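Local coordinates for cobalamin biosynthesis protein (cbiD) (Archaeoglobus fulgidus, PDB 1SR8) that probably catalyses the methylation of C-1 in cobalt-precorrin-5B, using S-adenosyl-L-methionine, to form cobalt-precorrin-6A in anaerobic cobalamin biosynthesis, at residues T44-S49 with V66-P71; V76-E81 with A87-F92; E97-N102 with G188-W193; I104-E109 with G179-L184. All blocks are in the same frame, centred on the assembly; numbering follows the deposited sequence.

Interaction 1: residues T44-S49 with V66-P71; sequences TGTTAS and VKVSTP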
loop_
_atom_site.group_PDB
_atom_site.type_symbol
_atom_site.label_atom_id
_atom_site.label_comp_id
_atom_site.label_asym_id
_atom_site.label_seq_id
_atom_site.Cartn_x
_atom_site.Cartn_y
_atom_site.Cartn_z
ATOM N N THR A 44 -2.018 5.150 4.135
ATOM C CA THR A 44 -2.441 5.883 5.319
ATOM C C THR A 44 -1.568 5.396 6.489
ATOM O O THR A 44 -1.236 6.153 7.404
ATOM C CB THR A 44 -3.926 5.589 5.622
ATOM O OG1 THR A 44 -4.188 4.199 5.388
ATOM C CG2 THR A 44 -4.834 6.400 4.718
ATOM N N GLY A 45 -1.193 4.118 6.442
ATOM C CA GLY A 45 -0.355 3.548 7.483
ATOM C C GLY A 45 1.028 4.169 7.459
ATOM O O GLY A 45 1.587 4.504 8.509
ATOM N N THR A 46 1.590 4.344 6.265
ATOM C CA THR A 46 2.915 4.936 6.157
ATOM C C THR A 46 2.878 6.428 6.469
ATOM O O THR A 46 3.825 6.973 7.032
ATOM C CB THR A 46 3.497 4.743 4.761
ATOM O OG1 THR A 46 3.726 3.349 4.527
ATOM C CG2 THR A 46 4.806 5.506 4.626
ATOM N N THR A 47 1.784 7.085 6.100
ATOM C CA THR A 47 1.643 8.515 6.348
ATOM C C THR A 47 1.504 8.731 7.848
ATOM O O THR A 47 2.071 9.675 8.409
ATOM C CB THR A 47 0.420 9.086 5.613
ATOM O OG1 THR A 47 0.566 8.851 4.203
ATOM C CG2 THR A 47 0.295 10.585 5.863
ATOM N N ALA A 48 0.774 7.838 8.505
ATOM C CA ALA A 48 0.599 7.926 9.948
ATOM C C ALA A 48 1.956 7.740 10.636
ATOM O O ALA A 48 2.290 8.449 11.597
ATOM C CB ALA A 48 -0.390 6.862 10.420
ATOM N N SER A 49 2.743 6.787 10.136
ATOM C CA SER A 49 4.058 6.516 10.701
ATOM C C SER A 49 4.947 7.739 10.579
ATOM O O SER A 49 5.651 8.104 11.526
ATOM C CB SER A 49 4.719 5.337 9.982
ATOM O OG SER A 49 4.036 4.132 10.260
ATOM N N VAL A 66 11.390 12.719 7.169
ATOM C CA VAL A 66 11.724 11.646 8.096
ATOM C C VAL A 66 11.793 10.373 7.277
ATOM O O VAL A 66 11.275 10.305 6.162
ATOM C CB VAL A 66 10.655 11.453 9.206
ATOM C CG1 VAL A 66 10.444 12.749 9.970
ATOM C CG2 VAL A 66 9.353 10.965 8.600
ATOM N N LYS A 67 12.454 9.367 7.822
ATOM C CA LYS A 67 12.549 8.101 7.136
ATOM C C LYS A 67 11.750 7.106 7.965
ATOM O O LYS A 67 11.913 7.034 9.182
ATOM C CB LYS A 67 14.011 7.673 7.037
ATOM C CG LYS A 67 14.239 6.383 6.265
ATOM C CD LYS A 67 15.717 6.185 5.939
ATOM C CE LYS A 67 16.220 7.261 4.959
ATOM N NZ LYS A 67 16.132 8.672 5.485
ATOM N N VAL A 68 10.862 6.364 7.319
ATOM C CA VAL A 68 10.073 5.376 8.037
ATOM C C VAL A 68 10.209 3.998 7.402
ATOM O O VAL A 68 10.392 3.873 6.185
ATOM C CB VAL A 68 8.578 5.765 8.079
ATOM C CG1 VAL A 68 8.385 6.989 8.948
ATOM C CG2 VAL A 68 8.076 6.039 6.684
ATOM N N SER A 69 10.150 2.964 8.236
ATOM C CA SER A 69 10.236 1.604 7.737
ATOM C C SER A 69 8.834 1.244 7.251
ATOM O O SER A 69 7.854 1.875 7.650
ATOM C CB SER A 69 10.694 0.656 8.849
ATOM O OG SER A 69 9.851 0.732 9.988
ATOM N N THR A 70 8.742 0.254 6.366
ATOM C CA THR A 70 7.456 -0.179 5.820
ATOM C C THR A 70 7.371 -1.685 5.954
ATOM O O THR A 70 8.391 -2.353 6.128
ATOM C CB THR A 70 7.320 0.154 4.318
ATOM O OG1 THR A 70 8.352 -0.517 3.591
ATOM C CG2 THR A 70 7.439 1.653 4.072
ATOM N N PRO A 71 6.148 -2.241 5.879
ATOM C CA PRO A 71 5.970 -3.691 5.993
ATOM C C PRO A 71 6.764 -4.441 4.917
ATOM O O PRO A 71 7.260 -5.540 5.161
ATOM C CB PRO A 71 4.454 -3.861 5.829
ATOM C CG PRO A 71 3.913 -2.594 6.404
ATOM C CD PRO A 71 4.837 -1.568 5.797
#
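The flat carbonyl group of Ser49 meets Val68 across this contact. CG1 of Val68 lies 3.9 Å from Ser49 C. The same methyl is 4.2 Å from Ser49 CB. The Gly45 carbonyl, a second flat group, accepts two bonds from Ser49. Ser49 N and Ser49 OG approach Gly45 O from opposite faces of its plane, and both bonds are 3.0 Å long. The hydroxyl thus folds back onto its own helix, and Ser49 turns its CB to Val68.

One turn earlier, Thr46 carries the contact. Its CG2 stands anti to the backbone N (chi1 of OG1 -66°) and touches Val68 CG2 at 3.9 Å. Thr46 OG1 lies 4.1 Å from Thr70 CG2, a methyl. That hydroxyl has polar partners in Gly188 O and Gln138 NE2. Thr70 OG1 is bonded to Val74 O, and it is the methyl that touches Thr46.

No hydrogen bond joins the two segments, and all four touching residues are buried. Val53 of the same helix also packs on Val68. The arrangement is helix-on-sheet packing: the first turns of helix 44-57 rest against the outermost strand 63-68 and the loop that follows it.

Interaction 2: residues V76-E81 with A87-F92; sequences VEVEVE and ARVRKF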
loop_
_atom_site.group_PDB
_atom_site.type_symbol
_atom_site.label_atom_id
_atom_site.label_comp_id
_atom_site.label_asym_id
_atom_site.label_seq_id
_atom_site.Cartn_x
_atom_site.Cartn_y
_atom_site.Cartn_z
ATOM N N VAL A 76 11.163 4.501 3.529
ATOM C CA VAL A 76 10.773 5.589 2.640
ATOM C C VAL A 76 10.920 6.939 3.305
ATOM O O VAL A 76 10.603 7.101 4.477
ATOM C CB VAL A 76 9.306 5.462 2.187
ATOM C CG1 VAL A 76 8.954 6.610 1.242
ATOM C CG2 VAL A 76 9.093 4.139 1.496
ATOM N N GLU A 77 11.397 7.914 2.548
ATOM C CA GLU A 77 11.560 9.248 3.082
ATOM C C GLU A 77 10.282 10.025 2.757
ATOM O O GLU A 77 9.819 10.049 1.612
ATOM C CB GLU A 77 12.782 9.889 2.448
ATOM C CG GLU A 77 13.150 11.236 2.992
ATOM C CD GLU A 77 14.425 11.753 2.358
ATOM O OE1 GLU A 77 15.514 11.225 2.688
ATOM O OE2 GLU A 77 14.330 12.672 1.514
ATOM N N VAL A 78 9.701 10.638 3.784
ATOM C CA VAL A 78 8.459 11.393 3.647
ATOM C C VAL A 78 8.649 12.849 4.071
ATOM O O VAL A 78 9.266 13.138 5.105
ATOM C CB VAL A 78 7.332 10.766 4.530
ATOM C CG1 VAL A 78 6.030 11.540 4.381
ATOM C CG2 VAL A 78 7.122 9.311 4.147
ATOM N N GLU A 79 8.121 13.762 3.261
ATOM C CA GLU A 79 8.204 15.180 3.571
ATOM C C GLU A 79 7.114 15.504 4.579
ATOM O O GLU A 79 5.967 15.091 4.426
ATOM C CB GLU A 79 8.038 16.020 2.302
ATOM C CG GLU A 79 9.261 15.970 1.400
ATOM C CD GLU A 79 9.570 17.314 0.761
ATOM O OE1 GLU A 79 8.859 17.706 -0.192
ATOM O OE2 GLU A 79 10.525 17.984 1.227
ATOM N N VAL A 80 7.481 16.236 5.621
ATOM C CA VAL A 80 6.536 16.581 6.665
ATOM C C VAL A 80 6.689 18.042 7.077
ATOM O O VAL A 80 7.629 18.726 6.662
ATOM C CB VAL A 80 6.767 15.708 7.925
ATOM C CG1 VAL A 80 6.715 14.239 7.574
ATOM C CG2 VAL A 80 8.114 16.044 8.546
ATOM N N GLU A 81 5.747 18.505 7.889
ATOM C CA GLU A 81 5.758 19.856 8.431
ATOM C C GLU A 81 5.650 19.632 9.936
ATOM O O GLU A 81 4.554 19.529 10.480
ATOM C CB GLU A 81 4.553 20.649 7.926
ATOM C CG GLU A 81 4.515 22.088 8.418
ATOM C CD GLU A 81 3.205 22.783 8.082
ATOM O OE1 GLU A 81 2.151 22.345 8.600
ATOM O OE2 GLU A 81 3.226 23.764 7.301
ATOM N N ALA A 87 3.201 17.413 14.231
ATOM C CA ALA A 87 3.516 17.123 12.831
ATOM C C ALA A 87 2.266 17.034 11.972
ATOM O O ALA A 87 1.203 16.633 12.425
ATOM C CB ALA A 87 4.316 15.831 12.715
ATOM N N ARG A 88 2.420 17.417 10.715
ATOM C CA ARG A 88 1.338 17.416 9.748
ATOM C C ARG A 88 1.921 16.763 8.497
ATOM O O ARG A 88 2.940 17.224 7.976
ATOM C CB ARG A 88 0.941 18.864 9.464
ATOM C CG ARG A 88 -0.293 19.037 8.633
ATOM C CD ARG A 88 -0.541 20.511 8.315
ATOM N NE ARG A 88 -1.798 20.694 7.592
ATOM C CZ ARG A 88 -3.007 20.613 8.147
ATOM N NH1 ARG A 88 -3.127 20.359 9.448
ATOM N NH2 ARG A 88 -4.098 20.761 7.396
ATOM N N VAL A 89 1.301 15.684 8.028
ATOM C CA VAL A 89 1.801 14.983 6.842
ATOM C C VAL A 89 0.662 14.657 5.899
ATOM O O VAL A 89 -0.374 14.160 6.318
ATOM C CB VAL A 89 2.510 13.666 7.218
ATOM C CG1 VAL A 89 3.163 13.061 5.987
ATOM C CG2 VAL A 89 3.547 13.915 8.297
ATOM N N ARG A 90 0.857 14.930 4.618
ATOM C CA ARG A 90 -0.179 14.675 3.632
ATOM C C ARG A 90 0.133 13.385 2.880
ATOM O O ARG A 90 1.268 13.151 2.462
ATOM C CB ARG A 90 -0.254 15.853 2.644
ATOM C CG ARG A 90 -1.506 15.906 1.760
ATOM C CD ARG A 90 -1.456 17.097 0.778
ATOM N NE ARG A 90 -1.500 18.403 1.436
ATOM C CZ ARG A 90 -2.597 18.945 1.960
ATOM N NH1 ARG A 90 -3.754 18.302 1.906
ATOM N NH2 ARG A 90 -2.540 20.135 2.549
ATOM N N LYS A 91 -0.874 12.537 2.730
ATOM C CA LYS A 91 -0.694 11.293 2.001
ATOM C C LYS A 91 -0.731 11.569 0.501
ATOM O O LYS A 91 -1.516 12.405 0.034
ATOM C CB LYS A 91 -1.813 10.306 2.321
ATOM C CG LYS A 91 -1.950 9.244 1.245
ATOM C CD LYS A 91 -3.063 8.268 1.494
ATOM C CE LYS A 91 -3.201 7.361 0.280
ATOM N NZ LYS A 91 -4.290 6.365 0.417
ATOM N N PHE A 92 0.117 10.877 -0.254
ATOM C CA PHE A 92 0.102 11.023 -1.705
ATOM C C PHE A 92 -0.088 9.645 -2.306
ATOM O O PHE A 92 0.457 8.661 -1.803
ATOM C CB PHE A 92 1.382 11.696 -2.223
ATOM C CG PHE A 92 2.651 10.941 -1.948
ATOM C CD1 PHE A 92 3.054 9.900 -2.778
ATOM C CD2 PHE A 92 3.482 11.321 -0.894
ATOM C CE1 PHE A 92 4.270 9.248 -2.572
ATOM C CE2 PHE A 92 4.701 10.678 -0.676
ATOM C CZ PHE A 92 5.100 9.635 -1.520
HETATM O O HOH W 1 3.488 15.765 4.034
#
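Glu81 and Arg88 face each other as an antiparallel hydrogen-bonded pair. Glu81 N donates to Arg88 O at 3.1 Å, with the donor in the carbonyl plane. Arg88 N returns a bond to Glu81 O at 3.0 Å, but from well above the plane of that carbonyl. Glu81 O also receives a CA-H contact from Ala87 CA at 3.5 Å.

At Glu79, two residues before Glu81, and Arg90, two after Arg88, a water takes the place of a direct bond. It donates to Glu79 O and accepts from Arg90 N, 2.8 Å away. The strands meet at 136° and spread apart there, so the water bridges the gap.

The side chains of Glu81 and Arg88 run side by side in the same direction. Glu81 OE1 lies 3.3 Å from Arg88 CD and 4.4 Å from Arg88 NE, too far for a salt bridge. The arginine finds its salt bridge at Glu107, on the next strand.

Val89 is the apolar link. Its CG1 touches Val78 CG1, and its CG2 presses tightly on Val80 CG1 at 3.3 Å. From helix 44-57, Ala50 touches Val78 and Ala54 touches Val80. Together this is a twisted beta hairpin, strands 76-83 and 86-90, whose splayed part is bridged by a water.

Interaction 3: residues E97-N102 with G188-W193; sequences EFDVTN and GFVEPW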
loop_
_atom_site.group_PDB
_atom_site.type_symbol
_atom_site.label_atom_id
_atom_site.label_comp_id
_atom_site.label_asym_id
_atom_site.label_seq_id
_atom_site.Cartn_x
_atom_site.Cartn_y
_atom_site.Cartn_z
ATOM N N GLU A 97 -4.954 6.362 -10.580
ATOM C CA GLU A 97 -5.974 7.128 -11.288
ATOM C C GLU A 97 -6.966 7.806 -10.354
ATOM O O GLU A 97 -7.570 8.809 -10.723
ATOM C CB GLU A 97 -6.728 6.249 -12.281
ATOM C CG GLU A 97 -7.690 5.282 -11.643
ATOM C CD GLU A 97 -8.318 4.360 -12.662
ATOM O OE1 GLU A 97 -8.900 4.869 -13.648
ATOM O OE2 GLU A 97 -8.226 3.125 -12.472
ATOM N N PHE A 98 -7.158 7.251 -9.162
ATOM C CA PHE A 98 -8.055 7.860 -8.179
ATOM C C PHE A 98 -8.172 7.152 -6.831
ATOM O O PHE A 98 -8.855 6.141 -6.696
ATOM C CB PHE A 98 -9.462 8.047 -8.722
ATOM C CG PHE A 98 -10.384 8.688 -7.727
ATOM C CD1 PHE A 98 -10.126 9.979 -7.261
ATOM C CD2 PHE A 98 -11.456 7.980 -7.185
ATOM C CE1 PHE A 98 -10.917 10.553 -6.265
ATOM C CE2 PHE A 98 -12.255 8.540 -6.188
ATOM C CZ PHE A 98 -11.985 9.829 -5.725
ATOM N N ASP A 99 -7.517 7.726 -5.832
ATOM C CA ASP A 99 -7.520 7.206 -4.474
ATOM C C ASP A 99 -8.263 8.253 -3.639
ATOM O O ASP A 99 -7.777 9.365 -3.463
ATOM C CB ASP A 99 -6.075 7.071 -4.006
ATOM C CG ASP A 99 -5.958 6.510 -2.615
ATOM O OD1 ASP A 99 -6.956 6.505 -1.870
ATOM O OD2 ASP A 99 -4.848 6.083 -2.259
ATOM N N VAL A 100 -9.435 7.900 -3.122
ATOM C CA VAL A 100 -10.244 8.847 -2.348
ATOM C C VAL A 100 -9.550 9.567 -1.190
ATOM O O VAL A 100 -9.973 10.658 -0.813
ATOM C CB VAL A 100 -11.526 8.170 -1.818
ATOM C CG1 VAL A 100 -11.174 7.102 -0.807
ATOM C CG2 VAL A 100 -12.446 9.208 -1.211
ATOM N N THR A 101 -8.495 8.973 -0.625
ATOM C CA THR A 101 -7.781 9.607 0.479
ATOM C C THR A 101 -6.470 10.248 0.057
ATOM O O THR A 101 -5.655 10.623 0.898
ATOM C CB THR A 101 -7.490 8.626 1.646
ATOM O OG1 THR A 101 -6.684 7.538 1.187
ATOM C CG2 THR A 101 -8.782 8.088 2.220
ATOM N N ASN A 102 -6.250 10.372 -1.245
ATOM C CA ASN A 102 -5.031 11.020 -1.719
ATOM C C ASN A 102 -5.097 12.454 -1.185
ATOM O O ASN A 102 -6.173 13.041 -1.114
ATOM C CB ASN A 102 -4.989 11.009 -3.255
ATOM C CG ASN A 102 -3.885 11.888 -3.826
ATOM O OD1 ASN A 102 -2.723 11.793 -3.438
ATOM N ND2 ASN A 102 -4.251 12.743 -4.766
ATOM N N GLY A 188 2.908 -0.865 2.591
ATOM C CA GLY A 188 3.335 0.459 3.002
ATOM C C GLY A 188 3.242 1.406 1.812
ATOM O O GLY A 188 3.320 2.622 1.960
ATOM N N PHE A 189 3.054 0.844 0.623
ATOM C CA PHE A 189 2.980 1.642 -0.599
ATOM C C PHE A 189 1.619 1.531 -1.262
ATOM O O PHE A 189 0.896 0.549 -1.058
ATOM C CB PHE A 189 4.050 1.177 -1.596
ATOM C CG PHE A 189 5.462 1.339 -1.100
ATOM C CD1 PHE A 189 6.239 2.412 -1.516
ATOM C CD2 PHE A 189 6.015 0.416 -0.221
ATOM C CE1 PHE A 189 7.552 2.564 -1.064
ATOM C CE2 PHE A 189 7.322 0.555 0.238
ATOM C CZ PHE A 189 8.094 1.631 -0.184
ATOM N N VAL A 190 1.277 2.547 -2.053
ATOM C CA VAL A 190 0.018 2.568 -2.786
ATOM C C VAL A 190 0.325 2.219 -4.244
ATOM O O VAL A 190 1.103 2.907 -4.898
ATOM C CB VAL A 190 -0.651 3.966 -2.716
ATOM C CG1 VAL A 190 -1.818 4.044 -3.686
ATOM C CG2 VAL A 190 -1.150 4.231 -1.314
ATOM N N GLU A 191 -0.260 1.131 -4.736
ATOM C CA GLU A 191 -0.056 0.705 -6.116
ATOM C C GLU A 191 -0.820 1.704 -6.996
ATOM O O GLU A 191 -2.026 1.892 -6.812
ATOM C CB GLU A 191 -0.605 -0.714 -6.307
ATOM C CG GLU A 191 -0.288 -1.333 -7.662
ATOM C CD GLU A 191 1.179 -1.729 -7.827
ATOM O OE1 GLU A 191 2.022 -1.327 -6.999
ATOM O OE2 GLU A 191 1.492 -2.446 -8.803
ATOM N N PRO A 192 -0.129 2.351 -7.966
ATOM C CA PRO A 192 -0.717 3.346 -8.879
ATOM C C PRO A 192 -1.636 2.805 -9.965
ATOM O O PRO A 192 -1.340 2.893 -11.161
ATOM C CB PRO A 192 0.504 4.041 -9.453
ATOM C CG PRO A 192 1.465 2.908 -9.579
ATOM C CD PRO A 192 1.300 2.153 -8.272
ATOM N N TRP A 193 -2.778 2.279 -9.542
ATOM C CA TRP A 193 -3.740 1.716 -10.468
ATOM C C TRP A 193 -4.330 2.682 -11.484
ATOM O O TRP A 193 -5.023 3.633 -11.133
ATOM C CB TRP A 193 -4.858 1.030 -9.687
ATOM C CG TRP A 193 -4.397 -0.271 -9.098
ATOM C CD1 TRP A 193 -4.429 -0.641 -7.781
ATOM C CD2 TRP A 193 -3.813 -1.371 -9.814
ATOM N NE1 TRP A 193 -3.901 -1.904 -7.635
ATOM C CE2 TRP A 193 -3.515 -2.376 -8.866
ATOM C CE3 TRP A 193 -3.514 -1.605 -11.169
ATOM C CZ2 TRP A 193 -2.929 -3.599 -9.228
ATOM C CZ3 TRP A 193 -2.929 -2.823 -11.529
ATOM C CH2 TRP A 193 -2.645 -3.802 -10.561
#
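Glu97 turns back over its own N-H to meet Trp193, because its CG sits between the backbone N and the carbonyl carbon (chi1 73°). The side chain therefore wraps round the carbonyl oxygen that the N-H binds. Glu97 CG comes to 3.2 Å from Trp193 O. The bond itself runs from Glu97 N to Trp193 O, 2.8 Å long and fairly straight at 158°. The donor lies above the carbonyl plane. It is the one hydrogen bond between the two segments.

Asp99 makes the second touch. Its CG is anti to the backbone N (chi1 -179°), and OD2 reaches 3.9 Å from the CG1 methyl of Val190. The touch is slight. The polar partners of OD2 lie outside the two segments: a salt bridge with Lys91 and a hydrogen bond with Ser93 OG. OD1 takes the backbone N of Thr101 at 3.2 Å, from above the carboxylate plane.

The Trp193 indole leads away from Glu97. Glu191 CG lies over one face of it, offset toward the rim, and Val198 and Lys201 of helix 195-204 also touch it.

Both loops are shaped by turns. Asp99 sets an Asx turn and starts a type I beta turn ending at Asn102, while Pro192 centres an inverse gamma turn. The site is a loop-to-loop junction, where the chain leaves strand 189-190 for helix 195-204.

Interaction 4: residues I104-E109 with G179-L184; sequences IIFEAE and GGISIL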
loop_
_atom_site.group_PDB
_atom_site.type_symbol
_atom_site.label_atom_id
_atom_site.label_comp_id
_atom_site.label_asym_id
_atom_site.label_seq_id
_atom_site.Cartn_x
_atom_site.Cartn_y
_atom_site.Cartn_z
ATOM N N ILE A 104 -5.014 13.505 1.784
ATOM C CA ILE A 104 -5.582 13.637 3.124
ATOM C C ILE A 104 -4.491 13.911 4.173
ATOM O O ILE A 104 -3.420 13.305 4.149
ATOM C CB ILE A 104 -6.389 12.375 3.503
ATOM C CG1 ILE A 104 -7.504 12.758 4.473
ATOM C CG2 ILE A 104 -5.479 11.325 4.129
ATOM C CD1 ILE A 104 -8.610 11.748 4.550
ATOM N N ILE A 105 -4.764 14.835 5.088
ATOM C CA ILE A 105 -3.795 15.185 6.116
ATOM C C ILE A 105 -3.827 14.316 7.368
ATOM O O ILE A 105 -4.890 13.979 7.891
ATOM C CB ILE A 105 -3.970 16.647 6.577
ATOM C CG1 ILE A 105 -3.551 17.609 5.465
ATOM C CG2 ILE A 105 -3.146 16.901 7.826
ATOM C CD1 ILE A 105 -2.071 17.607 5.189
ATOM N N PHE A 106 -2.634 13.973 7.841
ATOM C CA PHE A 106 -2.457 13.193 9.063
ATOM C C PHE A 106 -1.724 14.077 10.059
ATOM O O PHE A 106 -0.707 14.683 9.726
ATOM C CB PHE A 106 -1.616 11.936 8.803
ATOM C CG PHE A 106 -2.427 10.736 8.416
ATOM C CD1 PHE A 106 -2.704 9.743 9.344
ATOM C CD2 PHE A 106 -2.939 10.612 7.132
ATOM C CE1 PHE A 106 -3.484 8.642 8.997
ATOM C CE2 PHE A 106 -3.715 9.520 6.779
ATOM C CZ PHE A 106 -3.988 8.535 7.710
ATOM N N GLU A 107 -2.248 14.166 11.275
ATOM C CA GLU A 107 -1.600 14.966 12.304
ATOM C C GLU A 107 -1.167 14.060 13.444
ATOM O O GLU A 107 -1.879 13.120 13.814
ATOM C CB GLU A 107 -2.543 16.040 12.853
ATOM C CG GLU A 107 -3.122 16.979 11.824
ATOM C CD GLU A 107 -3.786 18.180 12.472
ATOM O OE1 GLU A 107 -4.444 18.003 13.522
ATOM O OE2 GLU A 107 -3.658 19.298 11.928
ATOM N N ALA A 108 0.010 14.352 13.990
ATOM C CA ALA A 108 0.567 13.595 15.104
ATOM C C ALA A 108 1.007 14.571 16.182
ATOM O O ALA A 108 1.675 15.575 15.901
ATOM C CB ALA A 108 1.757 12.759 14.642
ATOM N N GLU A 109 0.644 14.267 17.419
ATOM C CA GLU A 109 0.990 15.126 18.538
ATOM C C GLU A 109 1.607 14.302 19.660
ATOM O O GLU A 109 1.036 13.290 20.057
ATOM C CB GLU A 109 -0.275 15.821 19.048
ATOM C CG GLU A 109 -0.049 16.788 20.189
ATOM C CD GLU A 109 -0.044 18.232 19.729
ATOM O OE1 GLU A 109 0.954 18.942 19.995
ATOM O OE2 GLU A 109 -1.048 18.652 19.105
ATOM N N GLY A 179 -17.241 7.172 11.980
ATOM C CA GLY A 179 -16.577 8.309 12.587
ATOM C C GLY A 179 -15.217 8.663 12.011
ATOM O O GLY A 179 -14.536 9.539 12.543
ATOM N N GLY A 180 -14.808 7.998 10.935
ATOM C CA GLY A 180 -13.516 8.306 10.350
ATOM C C GLY A 180 -13.004 7.251 9.387
ATOM O O GLY A 180 -13.657 6.235 9.154
ATOM N N ILE A 181 -11.826 7.495 8.825
ATOM C CA ILE A 181 -11.229 6.562 7.878
ATOM C C ILE A 181 -10.444 5.453 8.572
ATOM O O ILE A 181 -10.231 5.481 9.787
ATOM C CB ILE A 181 -10.257 7.283 6.922
ATOM C CG1 ILE A 181 -9.121 7.928 7.722
ATOM C CG2 ILE A 181 -10.991 8.352 6.149
ATOM C CD1 ILE A 181 -7.978 8.437 6.865
ATOM N N SER A 182 -10.016 4.479 7.775
ATOM C CA SER A 182 -9.211 3.364 8.262
ATOM C C SER A 182 -7.737 3.701 8.004
ATOM O O SER A 182 -7.408 4.484 7.117
ATOM C CB SER A 182 -9.555 2.083 7.499
ATOM O OG SER A 182 -10.947 1.824 7.486
ATOM N N ILE A 183 -6.853 3.128 8.802
ATOM C CA ILE A 183 -5.429 3.322 8.613
ATOM C C ILE A 183 -4.954 1.926 8.237
ATOM O O ILE A 183 -5.049 0.990 9.028
ATOM C CB ILE A 183 -4.754 3.810 9.898
ATOM C CG1 ILE A 183 -5.307 5.192 10.254
ATOM C CG2 ILE A 183 -3.247 3.856 9.714
ATOM C CD1 ILE A 183 -4.693 5.812 11.480
ATOM N N LEU A 184 -4.459 1.782 7.015
ATOM C CA LEU A 184 -4.033 0.483 6.533
ATOM C C LEU A 184 -2.868 0.526 5.554
ATOM O O LEU A 184 -2.305 1.583 5.280
ATOM C CB LEU A 184 -5.238 -0.203 5.890
ATOM C CG LEU A 184 -5.990 0.642 4.864
ATOM C CD1 LEU A 184 -5.290 0.532 3.515
ATOM C CD2 LEU A 184 -7.430 0.165 4.747
#
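Ile104 and Ile181 reach toward each other and meet tip to tip, CD1 to CD1, at 4.1 Å. This is the purely aliphatic part of the contact. Ile104 CG1 is anti to its backbone N, and the extended branch carries CD1 across the gap. That reach is needed because the backbones are far apart: Ile104 CA and Ile181 CA are 10.2 Å from each other.

The aromatic part belongs to Phe106. Its ring receives two isoleucine methyls. Ile183 CD1 sits at the ring edge, in its plane, 4.0 Å from Phe106 CE1. The two side chains slide past each other in opposite directions, and Ile183 CG1 also stays near the same ring atom. Ile181 CD1 approaches Phe106 CZ obliquely at 4.1 Å. The single methyl of Ile181 thus serves both Ile104 and Phe106.

Polar bonds play no part between the two segments. The backbone of each is tied to other parts of the chain. Phe106 pairs with Val89 of strand 86-90. At the end of the other segment, Leu184 is held by Thr44 OG1 and by the backbone of Gly45.

The four touching residues are buried. Thr44, Thr47 and Ala48 of helix 44-57 pack on the Phe106 ring, and Ala135 and Ile139 of helix 133-149 pack on Ile183. The arrangement is a hydrophobic core cluster: Ile104, just before strand 105-111, and Phe106, near the start of that strand in the six-stranded mixed sheet, meet segment 179-184.

In the fold
Interactions 1 and 4 are buried and hold by apolar packing, with no hydrogen bond between their segments. Interactions 2 and 3 are partly buried and include backbone hydrogen bonds; interaction 2 adds a valine cluster. Interactions 1, 2 and 4 reach the same mixed sheet: strand 63-68 pairs with 76-83, and strand 86-90 pairs with 105-111. Helix 44-57 covers this sheet, and Thr47 touches both Lys91 and Phe106. Interaction 3 lies outside the sheet, about 15 Å from each of the others between centres. Lys91 joins it to interaction 2, and Thr46 joins it to interaction 1.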